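Local atomic coordinates of uncharacterized protein (Mycobacterium tuberculosis CAS/NITR204, PDB entry 5VYQ), a protein that acts as an N-formyltransferase on the sugar nucleotide dTDP-4-amino-4,6-dideoxyglucose, probably with a formylated tetrahydrofolate as the donor. Residues Asp29-Ala33 / Tyr159-Met163; Gly126-His130 / Ile165-Val170; Leu220-Thr224 / Val243-Leu247. All coordinates share one frame; numbering follows the deposited sequence.

Interaction 1 (Asp29-Ala33 / Tyr159-Met163); sequences DNVHA and YARLM. With 0FX (dTDP-4-amino-4,6-dideoxyglucose), chain D.
In the pocket for the diphosphate of dTDP-4-amino-4,6-dideoxyglucose, Asn30 and Tyr159 approach each other from opposite directions and meet at the phosphate oxygens. Asn30 ND2 donates to O2P of the ligand at 3.0 Å and, weakly, to O3P. A further weak bond runs from Asn30 ND2 to Tyr159 OH (2.9 Å, N-H...O 127°). The phenol in turn donates to O4P of the ligand at 2.6 Å from OH. O3P and O4P sit on one phosphorus, O2P on the other, so the pair grips both phosphates. Asn30 ND2 sits at the edge of the Tyr159 ring, near its plane, with the amide tilted 59° to the ring, and ligand C4 sits over one ring face, 3.8 Å above. Asn30 OD1 takes Ala33 N on a lone pair in the carbonyl plane (3.0 Å), which fixes the amide flip and directs ND2 at the ligand. Beside this, Met163, its chain bent at chi2 and chi3, folds against His32, with CG in an off-centre CH-pi contact 4.2 Å from the ring centroid and SD 3.8 Å from His32 CB. Asn30, N-cap of helix 31-43, thus serves both helix and ligand in the diphosphate part of the sugar-nucleotide pocket, within the Rossmann-like N-terminal domain of formyltransferases.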
loop_
_atom_site.group_PDB
_atom_site.type_symbol
_atom_site.label_atom_id
_atom_site.label_comp_id
_atom_site.label_asym_id
_atom_site.label_seq_id
_atom_site.Cartn_x
_atom_site.Cartn_y
_atom_site.Cartn_z
ATOM N N ASP A 29 -3.402 -19.035 -22.511
ATOM C CA ASP A 29 -2.312 -19.084 -21.543
ATOM C C ASP A 29 -2.666 -18.405 -20.212
ATOM O O ASP A 29 -1.776 -18.084 -19.414
ATOM C CB ASP A 29 -1.056 -18.444 -22.134
ATOM C CG ASP A 29 -0.431 -19.292 -23.212
ATOM O OD1 ASP A 29 -0.451 -20.526 -23.082
ATOM O OD2 ASP A 29 0.090 -18.709 -24.191
ATOM N N ASN A 30 -3.941 -18.134 -19.987
ATOM C CA ASN A 30 -4.446 -17.372 -18.835
ATOM C C ASN A 30 -5.510 -18.202 -18.109
ATOM O O ASN A 30 -6.397 -18.789 -18.714
ATOM C CB ASN A 30 -5.018 -16.028 -19.317
ATOM C CG ASN A 30 -5.672 -15.220 -18.220
ATOM O OD1 ASN A 30 -6.800 -15.490 -17.839
ATOM N ND2 ASN A 30 -4.985 -14.190 -17.739
ATOM N N VAL A 31 -5.411 -18.269 -16.778
ATOM C CA VAL A 31 -6.288 -19.097 -15.973
ATOM C C VAL A 31 -7.771 -18.738 -16.117
ATOM O O VAL A 31 -8.605 -19.610 -16.239
ATOM C CB VAL A 31 -5.820 -19.054 -14.502
ATOM C CG1 VAL A 31 -6.055 -17.682 -13.877
ATOM C CG2 VAL A 31 -6.449 -20.152 -13.672
ATOM N N HIS A 32 -8.094 -17.443 -16.137
ATOM C CA HIS A 32 -9.478 -17.023 -16.264
ATOM C C HIS A 32 -9.988 -17.342 -17.673
ATOM O O HIS A 32 -11.093 -17.842 -17.861
ATOM C CB HIS A 32 -9.661 -15.528 -15.979
ATOM C CG HIS A 32 -8.951 -15.063 -14.751
ATOM N ND1 HIS A 32 -9.397 -15.366 -13.482
ATOM C CD2 HIS A 32 -7.797 -14.374 -14.592
ATOM C CE1 HIS A 32 -8.560 -14.854 -12.592
ATOM N NE2 HIS A 32 -7.580 -14.251 -13.240
ATOM N N ALA A 33 -9.178 -17.038 -18.678
ATOM C CA ALA A 33 -9.608 -17.223 -20.051
ATOM C C ALA A 33 -9.733 -18.722 -20.323
ATOM O O ALA A 33 -10.576 -19.170 -21.085
ATOM C CB ALA A 33 -8.641 -16.572 -21.007
ATOM N N TYR A 159 -8.670 -5.239 -13.512
ATOM C CA TYR A 159 -8.478 -6.497 -14.230
ATOM C C TYR A 159 -9.549 -7.518 -13.842
ATOM O O TYR A 159 -10.076 -8.215 -14.707
ATOM C CB TYR A 159 -7.095 -7.057 -13.908
ATOM C CG TYR A 159 -6.703 -8.207 -14.798
ATOM C CD1 TYR A 159 -6.387 -8.036 -16.123
ATOM C CD2 TYR A 159 -6.748 -9.487 -14.302
ATOM C CE1 TYR A 159 -6.048 -9.125 -16.928
ATOM C CE2 TYR A 159 -6.450 -10.585 -15.085
ATOM C CZ TYR A 159 -6.098 -10.392 -16.398
ATOM O OH TYR A 159 -5.760 -11.453 -17.179
ATOM N N ALA A 160 -9.918 -7.586 -12.574
ATOM C CA ALA A 160 -10.942 -8.510 -12.139
ATOM C C ALA A 160 -12.259 -8.196 -12.834
ATOM O O ALA A 160 -12.950 -9.117 -13.322
ATOM C CB ALA A 160 -11.088 -8.487 -10.632
ATOM N N ARG A 161 -12.585 -6.913 -12.983
ATOM C CA ARG A 161 -13.779 -6.534 -13.731
ATOM C C ARG A 161 -13.621 -6.826 -15.229
ATOM O O ARG A 161 -14.574 -7.267 -15.892
ATOM C CB ARG A 161 -14.170 -5.069 -13.483
ATOM C CG ARG A 161 -14.540 -4.764 -12.021
ATOM C CD ARG A 161 -15.388 -3.523 -11.758
ATOM N NE ARG A 161 -14.819 -2.324 -12.350
ATOM C CZ ARG A 161 -13.863 -1.606 -11.777
ATOM N NH1 ARG A 161 -13.386 -0.565 -12.415
ATOM N NH2 ARG A 161 -13.362 -1.956 -10.580
ATOM N N LEU A 162 -12.431 -6.616 -15.785
ATOM C CA LEU A 162 -12.173 -7.018 -17.168
ATOM C C LEU A 162 -12.431 -8.489 -17.446
ATOM O O LEU A 162 -13.010 -8.834 -18.487
ATOM C CB LEU A 162 -10.762 -6.643 -17.645
ATOM C CG LEU A 162 -10.464 -5.160 -17.657
ATOM C CD1 LEU A 162 -9.002 -4.957 -18.055
ATOM C CD2 LEU A 162 -11.308 -4.410 -18.634
ATOM N N MET A 163 -12.100 -9.352 -16.499
ATOM C CA MET A 163 -12.340 -10.781 -16.709
ATOM C C MET A 163 -13.857 -11.046 -16.668
ATOM O O MET A 163 -14.336 -11.922 -17.405
ATOM C CB MET A 163 -11.615 -11.606 -15.672
ATOM C CG MET A 163 -10.091 -11.505 -15.709
ATOM S SD MET A 163 -9.355 -11.993 -17.260
ATOM C CE MET A 163 -9.426 -10.481 -18.188
HETATM O O4P 0FX D . -4.220 -10.760 -19.182
HETATM P P2 0FX D . -3.097 -11.459 -19.869
HETATM O O3P 0FX D . -3.309 -12.922 -20.186
HETATM O O1G 0FX D . -2.817 -10.486 -21.128
HETATM C C1G 0FX D . -1.552 -10.399 -21.759
HETATM C C2G 0FX D . -1.518 -9.051 -22.491
HETATM O O2G 0FX D . -1.769 -8.047 -21.497
HETATM C C3G 0FX D . -2.653 -9.002 -23.528
HETATM O O3G 0FX D . -2.787 -7.684 -24.113
HETATM C C4G 0FX D . -2.461 -10.142 -24.521
HETATM N N4A 0FX D . -3.612 -10.086 -25.452
HETATM C C5G 0FX D . -2.403 -11.462 -23.752
HETATM C C6G 0FX D . -1.899 -12.542 -24.707
HETATM O O5G 0FX D . -1.430 -11.479 -22.693
HETATM O OPP 0FX D . -1.713 -11.293 -19.063
HETATM P P 0FX D . -1.221 -11.989 -17.691
HETATM O O1P 0FX D . 0.227 -12.238 -17.864
HETATM O O2P 0FX D . -2.191 -13.081 -17.318
HETATM O O5 0FX D . -1.400 -10.846 -16.580
HETATM C C5 0FX D . -2.672 -10.453 -16.119
HETATM C C4 0FX D . -2.537 -9.154 -15.348
HETATM O O4 0FX D . -1.741 -9.408 -14.192
HETATM C C3 0FX D . -1.797 -8.010 -16.038
HETATM O O3 0FX D . -2.691 -7.248 -16.858
HETATM C C2 0FX D . -1.244 -7.150 -14.918
HETATM C C1 0FX D . -0.971 -8.235 -13.901
HETATM N N11 0FX D . 0.444 -8.622 -13.881
HETATM C C61 0FX D . 0.935 -9.759 -14.417
HETATM C C51 0FX D . 2.277 -10.073 -14.325
HETATM C C5A 0FX D . 2.790 -11.333 -14.976
HETATM C C21 0FX D . 1.319 -7.861 -13.110
HETATM O O21 0FX D . 0.847 -6.779 -12.536
HETATM N N31 0FX D . 2.622 -8.126 -13.009
HETATM C C41 0FX D . 3.094 -9.263 -13.568
HETATM O O41 0FX D . 4.410 -9.521 -13.426
#

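Interaction 2 (Gly126-His130 / Ile165-Val170); sequences GVTIH and IERELV
Helix 155-179 packs on a face of the central mixed sheet of the Rossmann-like domain, where Val127 and Ile129 meet Ile165, Glu166, Leu169 and Val170. Strand 125-131 lies between strands 97-102 and 141-147 in that sheet, and the helix runs over it in roughly the same direction: the axes of 126-130 and 165-170 cross at -35° with a closest approach of 8.6 Å. The strand sends every second side chain, Val127 and Ile129, at the helix, while Thr128 turns the other way and hydrogen-bonds Gly104, Asn106 and Gln144. The helix answers with residues one turn apart, Ile165 with Leu169 and Glu166 with Val170, so the contact is a strip of aliphatic carbon.

Val127 forks across the helix. Its CG2 meets Ile165 CG2 at 3.6 Å, the tightest apolar pair, and also touches Glu166 N; its CG1 lies beside Leu169 CD2 at 4.1 Å. In both pairs the side chains slide past each other rather than meeting end on. Of the Glu166 side chain, CB is what meets Val127. Its carboxylate bonds instead through OE2 to His83 NE2, and His83 ND1 binds the sugar nucleotide, which makes Glu166 a second-shell residue of that pocket. Val170 is shared as well with Val101 on the neighbouring strand and touches Leu36 and Leu40 of helix 31-43.

Further along the strand, Ile129 is stretched to its full length (chi2 178°), which brings CD1 up to two helix residues: Ile129 CD1 lies 4.0 Å from Leu169 CG and equally 4.0 Å from Val170 CG2, whose side chain it crosses at about a right angle.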
loop_
_atom_site.group_PDB
_atom_site.type_symbol
_atom_site.label_atom_id
_atom_site.label_comp_id
_atom_site.label_asym_id
_atom_site.label_seq_id
_atom_site.Cartn_x
_atom_site.Cartn_y
_atom_site.Cartn_z
ATOM N N GLY A 126 -11.126 -1.815 -21.429
ATOM C CA GLY A 126 -12.305 -2.681 -21.613
ATOM C C GLY A 126 -11.824 -3.955 -22.285
ATOM O O GLY A 126 -10.662 -4.329 -22.110
ATOM N N VAL A 127 -12.702 -4.593 -23.045
ATOM C CA VAL A 127 -12.392 -5.854 -23.702
ATOM C C VAL A 127 -12.777 -5.718 -25.163
ATOM O O VAL A 127 -13.819 -5.127 -25.459
ATOM C CB VAL A 127 -13.184 -6.991 -23.051
ATOM C CG1 VAL A 127 -12.951 -8.294 -23.793
ATOM C CG2 VAL A 127 -12.858 -7.193 -21.593
ATOM N N THR A 128 -11.943 -6.264 -26.051
ATOM C CA THR A 128 -12.218 -6.199 -27.478
ATOM C C THR A 128 -12.104 -7.578 -28.079
ATOM O O THR A 128 -11.117 -8.247 -27.823
ATOM C CB THR A 128 -11.248 -5.249 -28.200
ATOM O OG1 THR A 128 -11.286 -3.935 -27.578
ATOM C CG2 THR A 128 -11.575 -5.145 -29.650
ATOM N N ILE A 129 -13.097 -7.969 -28.875
ATOM C CA ILE A 129 -13.021 -9.218 -29.634
ATOM C C ILE A 129 -12.858 -8.760 -31.098
ATOM O O ILE A 129 -13.636 -7.969 -31.607
ATOM C CB ILE A 129 -14.317 -10.029 -29.481
ATOM C CG1 ILE A 129 -14.576 -10.385 -28.026
ATOM C CG2 ILE A 129 -14.203 -11.303 -30.314
ATOM C CD1 ILE A 129 -15.844 -11.139 -27.712
ATOM N N HIS A 130 -11.827 -9.264 -31.761
ATOM C CA HIS A 130 -11.421 -8.814 -33.082
ATOM C C HIS A 130 -10.742 -9.907 -33.887
ATOM O O HIS A 130 -10.109 -10.803 -33.317
ATOM C CB HIS A 130 -10.513 -7.585 -32.991
ATOM C CG HIS A 130 -9.163 -7.867 -32.405
ATOM N ND1 HIS A 130 -8.078 -8.188 -33.176
ATOM C CD2 HIS A 130 -8.717 -7.837 -31.131
ATOM C CE1 HIS A 130 -7.023 -8.394 -32.402
ATOM N NE2 HIS A 130 -7.386 -8.136 -31.164
ATOM N N ILE A 165 -16.171 -8.899 -17.664
ATOM C CA ILE A 165 -16.610 -8.355 -18.949
ATOM C C ILE A 165 -16.272 -9.287 -20.088
ATOM O O ILE A 165 -17.057 -9.465 -21.027
ATOM C CB ILE A 165 -16.085 -6.927 -19.196
ATOM C CG1 ILE A 165 -16.707 -5.998 -18.152
ATOM C CG2 ILE A 165 -16.300 -6.530 -20.629
ATOM C CD1 ILE A 165 -16.089 -4.608 -18.119
ATOM N N GLU A 166 -15.117 -9.931 -20.030
ATOM C CA GLU A 166 -14.721 -10.804 -21.092
ATOM C C GLU A 166 -15.686 -11.969 -21.166
ATOM O O GLU A 166 -16.101 -12.344 -22.267
ATOM C CB GLU A 166 -13.303 -11.315 -20.817
ATOM C CG GLU A 166 -12.727 -12.139 -21.885
ATOM C CD GLU A 166 -11.203 -12.331 -21.687
ATOM O OE1 GLU A 166 -10.940 -13.482 -21.474
ATOM O OE2 GLU A 166 -10.357 -11.425 -21.678
ATOM N N ARG A 167 -16.039 -12.514 -20.003
ATOM C CA ARG A 167 -16.955 -13.648 -19.968
ATOM C C ARG A 167 -18.325 -13.241 -20.520
ATOM O O ARG A 167 -18.898 -13.962 -21.357
ATOM C CB ARG A 167 -17.071 -14.182 -18.548
ATOM C CG ARG A 167 -18.253 -15.144 -18.339
ATOM C CD ARG A 167 -18.248 -15.755 -16.958
ATOM N NE ARG A 167 -17.116 -16.676 -16.825
ATOM C CZ ARG A 167 -17.130 -17.952 -17.242
ATOM N NH1 ARG A 167 -16.013 -18.697 -17.096
ATOM N NH2 ARG A 167 -18.244 -18.478 -17.812
ATOM N N GLU A 168 -18.795 -12.048 -20.135
ATOM C CA GLU A 168 -20.084 -11.516 -20.603
ATOM C C GLU A 168 -20.094 -11.381 -22.130
ATOM O O GLU A 168 -21.008 -11.802 -22.845
ATOM C CB GLU A 168 -20.404 -10.184 -19.874
ATOM C CG GLU A 168 -20.855 -10.476 -18.431
ATOM C CD GLU A 168 -20.911 -9.378 -17.372
ATOM O OE1 GLU A 168 -20.641 -8.174 -17.578
ATOM O OE2 GLU A 168 -21.264 -9.761 -16.234
ATOM N N LEU A 169 -19.059 -10.753 -22.663
ATOM C CA LEU A 169 -19.011 -10.442 -24.062
ATOM C C LEU A 169 -18.863 -11.666 -24.936
ATOM O O LEU A 169 -19.487 -11.811 -25.997
ATOM C CB LEU A 169 -17.864 -9.447 -24.249
ATOM C CG LEU A 169 -17.920 -8.562 -25.454
ATOM C CD1 LEU A 169 -19.166 -7.675 -25.419
ATOM C CD2 LEU A 169 -16.615 -7.758 -25.506
ATOM N N VAL A 170 -18.002 -12.593 -24.494
ATOM C CA VAL A 170 -17.873 -13.853 -25.202
ATOM C C VAL A 170 -19.159 -14.690 -25.251
ATOM O O VAL A 170 -19.509 -15.211 -26.310
ATOM C CB VAL A 170 -16.690 -14.692 -24.647
ATOM C CG1 VAL A 170 -16.644 -16.087 -25.238
ATOM C CG2 VAL A 170 -15.393 -13.959 -24.959
#

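Interaction 3 (Leu220-Thr224 / Val243-Leu247); sequences LRALT and VRVVL. With EDO (1,2-ethanediol), chain F.
No ring takes part; the flat groups that meet across the contact are peptides: the Leu220 carbonyl, with Thr224 OG1 above its plane (38° out of it), and the Val245 peptide, whose N-H aims at that same hydroxyl. Thr224 OG1 donates to Leu220 O (2.7 Å) and accepts from Val245 N at 3.0 Å, almost straight at 171°. The hydroxyl thus joins the last turn of helix 213-222 to strand 240-249, with OG1 anti to the Thr224 carbonyl carbon, which points it at the strand. Around it Val245 holds CG1 between its own N and carbonyl carbon (chi1 69°), in the crowded position, and presses that methyl onto Arg221 CA at 3.7 Å. On one side of Val245, Leu220 CD2 lies against Val243 CG1 (4.1 Å); on the other, Arg221 CD meets Leu247 CD1 at 3.8 Å, crossing it at about a right angle, while the Arg221 guanidinium leads off to Asn218 and to the carbonyls of Glu150 and Asp153. A water donates to both Leu223 O and Val243 O, and a 1,2-ethanediol molecule, probably from the crystallisation liquor, accepts from Leu247 N. The same strand pairs antiparallel with a strand of the second subunit, as expected of a dimerization domain. With its proton committed to Leu220 O, Thr224 OG1 can serve as acceptor for Val245 N, so one buried hydroxyl satisfies two backbone groups, one on each element.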
loop_
_atom_site.group_PDB
_atom_site.type_symbol
_atom_site.label_atom_id
_atom_site.label_comp_id
_atom_site.label_asym_id
_atom_site.label_seq_id
_atom_site.Cartn_x
_atom_site.Cartn_y
_atom_site.Cartn_z
ATOM N N LEU A 220 1.350 4.608 -8.917
ATOM C CA LEU A 220 1.397 3.550 -7.942
ATOM C C LEU A 220 0.219 2.595 -8.059
ATOM O O LEU A 220 0.379 1.391 -7.968
ATOM C CB LEU A 220 1.407 4.073 -6.526
ATOM C CG LEU A 220 2.620 4.858 -6.104
ATOM C CD1 LEU A 220 2.425 5.186 -4.630
ATOM C CD2 LEU A 220 3.872 4.033 -6.333
ATOM N N ARG A 221 -0.984 3.134 -8.266
ATOM C CA ARG A 221 -2.135 2.231 -8.323
ATOM C C ARG A 221 -2.112 1.442 -9.656
ATOM O O ARG A 221 -2.597 0.313 -9.739
ATOM C CB ARG A 221 -3.436 3.044 -8.133
ATOM C CG ARG A 221 -3.925 3.896 -9.279
ATOM C CD ARG A 221 -4.932 4.922 -8.779
ATOM N NE ARG A 221 -5.471 5.818 -9.805
ATOM C CZ ARG A 221 -6.650 5.700 -10.402
ATOM N NH1 ARG A 221 -7.454 4.683 -10.179
ATOM N NH2 ARG A 221 -7.028 6.667 -11.209
ATOM N N ALA A 222 -1.622 2.075 -10.724
ATOM C CA ALA A 222 -1.441 1.359 -11.976
ATOM C C ALA A 222 -0.537 0.128 -11.830
ATOM O O ALA A 222 -0.728 -0.877 -12.544
ATOM C CB ALA A 222 -0.932 2.284 -13.064
ATOM N N LEU A 223 0.455 0.220 -10.928
ATOM C CA LEU A 223 1.408 -0.833 -10.696
ATOM C C LEU A 223 1.063 -1.730 -9.543
ATOM O O LEU A 223 1.820 -2.618 -9.187
ATOM C CB LEU A 223 2.814 -0.232 -10.492
ATOM C CG LEU A 223 3.333 0.535 -11.707
ATOM C CD1 LEU A 223 4.569 1.396 -11.438
ATOM C CD2 LEU A 223 3.632 -0.465 -12.820
ATOM N N THR A 224 -0.131 -1.532 -8.995
ATOM C CA THR A 224 -0.630 -2.319 -7.932
ATOM C C THR A 224 -1.576 -3.371 -8.463
ATOM O O THR A 224 -2.612 -3.087 -9.058
ATOM C CB THR A 224 -1.281 -1.455 -6.847
ATOM O OG1 THR A 224 -0.277 -0.622 -6.226
ATOM C CG2 THR A 224 -1.822 -2.367 -5.755
ATOM N N VAL A 243 6.998 -1.437 -3.966
ATOM C CA VAL A 243 5.986 -0.529 -3.438
ATOM C C VAL A 243 4.638 -0.909 -4.047
ATOM O O VAL A 243 4.569 -1.105 -5.254
ATOM C CB VAL A 243 6.173 0.926 -3.925
ATOM C CG1 VAL A 243 5.219 1.843 -3.167
ATOM C CG2 VAL A 243 7.596 1.406 -3.790
ATOM N N ARG A 244 3.593 -0.996 -3.231
ATOM C CA ARG A 244 2.219 -1.012 -3.779
ATOM C C ARG A 244 1.328 -0.166 -2.893
ATOM O O ARG A 244 1.721 0.154 -1.748
ATOM C CB ARG A 244 1.695 -2.437 -3.936
ATOM C CG ARG A 244 1.493 -3.180 -2.655
ATOM C CD ARG A 244 1.050 -4.617 -2.992
ATOM N NE ARG A 244 1.193 -5.539 -1.863
ATOM C CZ ARG A 244 0.345 -5.649 -0.840
ATOM N NH1 ARG A 244 -0.765 -4.924 -0.712
ATOM N NH2 ARG A 244 0.623 -6.525 0.112
ATOM N N VAL A 245 0.166 0.234 -3.404
ATOM C CA VAL A 245 -0.742 1.084 -2.649
ATOM C C VAL A 245 -2.035 0.340 -2.334
ATOM O O VAL A 245 -2.416 -0.589 -3.038
ATOM C CB VAL A 245 -0.945 2.396 -3.411
ATOM C CG1 VAL A 245 -1.719 2.180 -4.688
ATOM C CG2 VAL A 245 -1.567 3.493 -2.589
ATOM N N VAL A 246 -2.670 0.749 -1.246
ATOM C CA VAL A 246 -3.979 0.266 -0.801
ATOM C C VAL A 246 -4.902 1.472 -0.784
ATOM O O VAL A 246 -4.681 2.442 -0.072
ATOM C CB VAL A 246 -3.915 -0.362 0.587
ATOM C CG1 VAL A 246 -5.275 -0.874 1.020
ATOM C CG2 VAL A 246 -2.894 -1.495 0.553
ATOM N N LEU A 247 -5.942 1.420 -1.613
ATOM C CA LEU A 247 -6.899 2.501 -1.728
ATOM C C LEU A 247 -8.263 1.971 -1.301
ATOM O O LEU A 247 -8.699 0.949 -1.790
ATOM C CB LEU A 247 -7.024 2.986 -3.172
ATOM C CG LEU A 247 -5.714 3.475 -3.798
ATOM C CD1 LEU A 247 -5.838 3.797 -5.271
ATOM C CD2 LEU A 247 -5.214 4.685 -3.049
HETATM C C1 EDO F . -6.194 -3.089 -3.337
HETATM O O1 EDO F . -5.948 -3.079 -1.924
HETATM C C2 EDO F . -5.527 -1.875 -3.963
HETATM O O2 EDO F . -6.223 -0.697 -3.556
HETATM O O HOH W 1 3.801 -2.957 -7.205
#

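From the N terminus, the segment 29-33 at the start of helix 31-43 meets its partner 126 residues on, and interaction 2 opens inside that span at 126-130. Helix 155-179 then closes both in turn, interaction 1 at 159-163 and interaction 2 at 165-170, so the two cross rather than nest. They share this helix and touch, Leu162 O packing on Val127 CG2, and together fix it against helix 31-43 and the central sheet beside the nucleotide pocket. Interaction 3 follows in series, a short closure of 19 residues that joins helix 213-222 to strand 240-249 in the C-terminal region; its centre is about 19 Å from that of interaction 1.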